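Local structure of HTH-type transcriptional regulator MmpR5 (Mycobacterium tuberculosis, 4NB5) at residues Ala144-Glu147 with Asn148-Asp152; Ser68-Ala71 with Arg72-Ile75. The protein represses transcription by binding promoter DNA as a MarR-type homodimer, controlling expression of the MmpS-MmpL transport systems and of its own gene. All blocks are in the same frame, centred on the assembly; numbering follows the deposited sequence. Where two conformers were deposited one is given.

Contact 1 (Ala144-Glu147 with Asn148-Asp152); sequences AYME and NVVSD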
loop_
_atom_site.group_PDB
_atom_site.type_symbol
_atom_site.label_atom_id
_atom_site.label_comp_id
_atom_site.label_asym_id
_atom_site.label_seq_id
_atom_site.Cartn_x
_atom_site.Cartn_y
_atom_site.Cartn_z
ATOM N N ALA B 144 12.478 -4.561 -11.252
ATOM C CA ALA B 144 11.569 -4.150 -12.322
ATOM C C ALA B 144 10.857 -5.369 -12.906
ATOM O O ALA B 144 9.648 -5.355 -13.132
ATOM C CB ALA B 144 12.332 -3.415 -13.411
ATOM N N TYR B 145 11.614 -6.430 -13.152
ATOM C CA TYR B 145 11.061 -7.637 -13.751
ATOM C C TYR B 145 10.062 -8.303 -12.794
ATOM O O TYR B 145 8.952 -8.666 -13.199
ATOM C CB TYR B 145 12.199 -8.587 -14.131
ATOM C CG TYR B 145 11.803 -9.990 -14.523
ATOM C CD1 TYR B 145 11.265 -10.269 -15.770
ATOM C CD2 TYR B 145 11.990 -11.045 -13.644
ATOM C CE1 TYR B 145 10.919 -11.563 -16.125
ATOM C CE2 TYR B 145 11.644 -12.334 -13.987
ATOM C CZ TYR B 145 11.115 -12.589 -15.228
ATOM O OH TYR B 145 10.778 -13.884 -15.561
ATOM N N MET B 146 10.434 -8.434 -11.521
ATOM C CA MET B 146 9.568 -9.117 -10.557
ATOM C C MET B 146 8.304 -8.322 -10.251
ATOM O O MET B 146 7.238 -8.895 -10.039
ATOM C CB MET B 146 10.336 -9.407 -9.264
ATOM C CG MET B 146 11.443 -10.445 -9.419
ATOM S SD MET B 146 10.900 -12.065 -10.029
ATOM C CE MET B 146 9.378 -12.210 -9.160
ATOM N N GLU B 147 8.407 -6.999 -10.247
ATOM C CA GLU B 147 7.230 -6.166 -10.055
ATOM C C GLU B 147 6.192 -6.479 -11.132
ATOM O O GLU B 147 5.005 -6.621 -10.844
ATOM C CB GLU B 147 7.604 -4.691 -10.136
ATOM C CG GLU B 147 8.412 -4.182 -8.953
ATOM C CD GLU B 147 9.004 -2.815 -9.212
ATOM O OE1 GLU B 147 8.255 -1.936 -9.689
ATOM O OE2 GLU B 147 10.216 -2.622 -8.951
ATOM N N ASN B 148 6.646 -6.581 -12.374
ATOM C CA ASN B 148 5.748 -6.856 -13.480
ATOM C C ASN B 148 5.187 -8.270 -13.385
ATOM O O ASN B 148 3.992 -8.488 -13.591
ATOM C CB ASN B 148 6.462 -6.652 -14.812
ATOM C CG ASN B 148 5.595 -7.009 -15.995
ATOM O OD1 ASN B 148 4.616 -6.326 -16.291
ATOM N ND2 ASN B 148 5.948 -8.087 -16.681
ATOM N N VAL B 149 6.055 -9.220 -13.059
ATOM C CA VAL B 149 5.647 -10.610 -12.911
ATOM C C VAL B 149 4.541 -10.750 -11.863
ATOM O O VAL B 149 3.486 -11.338 -12.135
ATOM C CB VAL B 149 6.835 -11.503 -12.513
ATOM C CG1 VAL B 149 6.345 -12.863 -12.034
ATOM C CG2 VAL B 149 7.772 -11.674 -13.688
ATOM N N VAL B 150 4.788 -10.191 -10.683
ATOM C CA VAL B 150 3.882 -10.306 -9.543
ATOM C C VAL B 150 2.588 -9.544 -9.807
ATOM O O VAL B 150 1.489 -10.030 -9.524
ATOM C CB VAL B 150 4.553 -9.777 -8.256
ATOM C CG1 VAL B 150 3.581 -9.783 -7.087
ATOM C CG2 VAL B 150 5.786 -10.614 -7.928
ATOM N N SER B 151 2.713 -8.352 -10.381
ATOM C CA SER B 151 1.526 -7.568 -10.716
ATOM C C SER B 151 0.607 -8.360 -11.643
ATOM O O SER B 151 -0.597 -8.461 -11.392
ATOM C CB SER B 151 1.921 -6.250 -11.378
ATOM O OG SER B 151 0.776 -5.443 -11.596
ATOM N N ASP B 152 1.182 -8.925 -12.702
ATOM C CA ASP B 152 0.420 -9.706 -13.671
ATOM C C ASP B 152 -0.207 -10.913 -12.997
ATOM O O ASP B 152 -1.367 -11.251 -13.242
ATOM C CB ASP B 152 1.325 -10.179 -14.811
ATOM C CG ASP B 152 0.663 -11.232 -15.687
ATOM O OD1 ASP B 152 -0.107 -10.850 -16.595
ATOM O OD2 ASP B 152 0.910 -12.443 -15.466
#
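Tyr145 and Val149 meet one turn apart in a local i to i+4 contact within helix 134-159, the last helix of the chain. Val149 CG2 sits over one face of the Tyr145 ring in a CH-pi contact, displaced toward the rim. Val149 CG2 is 3.9 Å from the centroid of the Tyr145 ring and 14° off its normal. Tyr145 CG is anti to the backbone N (chi1 169°), beside the carbonyl carbon, which carries the ring toward the next turn and under the Val149 methyl. The closest ring atom, Tyr145 CZ, is 3.8 Å from Val149 CG2. The Met146 chain bends at chi2 and chi3, and Met146 CE ends 4.1 Å from Val150 CG2. In MarR-type regulators the terminal helices build the dimer interface, and this stretch fits that role. Tyr145 OH is hydrogen-bonded to Ala153 O of the second subunit, and Met146 and Val150 pack on Val150 and Met146 of that subunit. Helical hydrogen bonds hold the backbone: Val149 N to Tyr145 O at 3.0 Å and Val150 N to Met146 O at 2.8 Å. Ser151 N is likewise bonded to Glu147 O at 2.9 Å. Glu147 turns to helix 99-124, where Glu147 OE2 is hydrogen-bonded to Gln115 NE2.

Contact 2 (Ser68-Ala71 with Arg72-Ile75); sequences STNA and RMLI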
loop_
_atom_site.group_PDB
_atom_site.type_symbol
_atom_site.label_atom_id
_atom_site.label_comp_id
_atom_site.label_asym_id
_atom_site.label_seq_id
_atom_site.Cartn_x
_atom_site.Cartn_y
_atom_site.Cartn_z
ATOM N N SER B 68 -1.450 -2.295 19.963
ATOM C CA SER B 68 -1.506 -1.114 19.107
ATOM C C SER B 68 -0.347 -1.036 18.114
ATOM O O SER B 68 -0.570 -0.862 16.913
ATOM C CB SER B 68 -1.543 0.164 19.951
ATOM O OG SER B 68 -2.846 0.384 20.457
ATOM N N THR B 69 0.884 -1.156 18.603
ATOM C CA THR B 69 2.045 -0.980 17.734
ATOM C C THR B 69 2.147 -2.123 16.728
ATOM O O THR B 69 2.461 -1.901 15.557
ATOM C CB THR B 69 3.367 -0.866 18.523
ATOM O OG1 THR B 69 3.666 -2.107 19.169
ATOM C CG2 THR B 69 3.276 0.239 19.562
ATOM N N ASN B 70 1.862 -3.343 17.168
ATOM C CA ASN B 70 1.925 -4.475 16.249
ATOM C C ASN B 70 0.758 -4.534 15.269
ATOM O O ASN B 70 0.923 -4.979 14.132
ATOM C CB ASN B 70 2.103 -5.779 17.014
ATOM C CG ASN B 70 3.481 -5.895 17.602
ATOM O OD1 ASN B 70 4.457 -6.088 16.877
ATOM N ND2 ASN B 70 3.586 -5.723 18.913
ATOM N N ALA B 71 -0.412 -4.065 15.687
ATOM C CA ALA B 71 -1.532 -3.953 14.760
ATOM C C ALA B 71 -1.186 -2.962 13.647
ATOM O O ALA B 71 -1.475 -3.195 12.473
ATOM C CB ALA B 71 -2.796 -3.528 15.489
ATOM N N ARG B 72 -0.557 -1.856 14.028
ATOM C CA ARG B 72 -0.151 -0.843 13.067
ATOM C C ARG B 72 0.789 -1.436 12.016
ATOM O O ARG B 72 0.670 -1.132 10.830
ATOM C CB ARG B 72 0.530 0.317 13.800
ATOM C CG ARG B 72 0.893 1.498 12.908
ATOM C CD ARG B 72 1.433 2.660 13.734
ATOM N NE ARG B 72 0.615 2.893 14.926
ATOM C CZ ARG B 72 1.068 2.894 16.179
ATOM N NH1 ARG B 72 2.354 2.692 16.451
ATOM N NH2 ARG B 72 0.223 3.111 17.179
ATOM N N MET B 73 1.703 -2.294 12.457
ATOM C CA MET B 73 2.643 -2.939 11.557
ATOM C C MET B 73 1.916 -3.847 10.566
ATOM O O MET B 73 2.189 -3.822 9.368
ATOM C CB MET B 73 3.650 -3.735 12.375
ATOM C CG MET B 73 4.746 -4.393 11.567
ATOM S SD MET B 73 6.034 -5.106 12.618
ATOM C CE MET B 73 5.849 -4.144 14.128
ATOM N N LEU B 74 0.989 -4.653 11.070
ATOM C CA LEU B 74 0.262 -5.570 10.203
ATOM C C LEU B 74 -0.636 -4.830 9.221
ATOM O O LEU B 74 -0.901 -5.325 8.126
ATOM C CB LEU B 74 -0.567 -6.558 11.033
ATOM C CG LEU B 74 0.236 -7.562 11.862
ATOM C CD1 LEU B 74 -0.697 -8.441 12.685
ATOM C CD2 LEU B 74 1.140 -8.426 10.993
ATOM N N ILE B 75 -1.136 -3.659 9.610
ATOM C CA ILE B 75 -1.905 -2.831 8.684
ATOM C C ILE B 75 -0.970 -2.333 7.570
ATOM O O ILE B 75 -1.313 -2.398 6.390
ATOM C CB ILE B 75 -2.576 -1.638 9.411
ATOM C CG1 ILE B 75 -3.751 -2.138 10.257
ATOM C CG2 ILE B 75 -3.063 -0.595 8.408
ATOM C CD1 ILE B 75 -4.280 -1.120 11.271
#
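Arg72 reaches back over Ser68 and Thr69 in a local contact along helix 64-77, probably the recognition helix of the winged helix-turn-helix, consistent with a DNA-binding role. The four carbonyls of Ser68-Ala71 each accept a hydrogen bond from the amide four residues on. Arg72 N is 3.1 Å from Ser68 O. Met73 N is 3.2 Å from Thr69 O. Leu74 N lies 3.1 Å from Asn70 O, and the last bond of the set, Ile75 N to Ala71 O, is 2.9 Å long. The Asn70 amide is held at both ends. Asn70 OD1 is hydrogen-bonded to Thr33 OG1, and Asn70 ND2 to Gly66 O one turn back, which fixes the rotation of this buried group. Thr69 OG1 bonds weakly to Gly65 O and Gly66 O, and Ser68 OG weakly to Ser64 O. The Arg72 chain bends at chi3 (-45°) and turns its guanidinium back along the helix. One face of that group looks toward Ser68 O, while Arg72 NH1 is 3.9 Å from Thr69 CA and 4.1 Å from Thr69 CG2. On the buried side, Asn70 packs on Leu35 and Ala36, and Leu74 on Leu39 and Leu40, all of helix 34-45. Ala71 and Ile75 rest on Phe93 of strand 92-95, and Leu74 and Ile75 reach Ile80 of strand 80-83.

Overall arrangement
From the N terminus, the chain passes helices 16-28 and 34-45, strand 51-52 and helix 53-59 before contact 2 in helix 64-77. Strands 80-83 and 92-95 then form the hairpin, and the long helix 99-124 leads to helix 134-159 and contact 1. Each contact joins residues about one helical turn apart, so neither closes a long loop. They follow in series, without nesting or crossing. The centres of contact 1 and contact 2 are about 27 Å apart. The nearest atoms of contact 1 and contact 2 are about 16 Å apart. Contact 2 belongs to the DNA-binding part and joins its helix to helix 34-45 and the sheet. Contact 1 belongs to the dimerisation part and faces helix 99-124 and the second subunit.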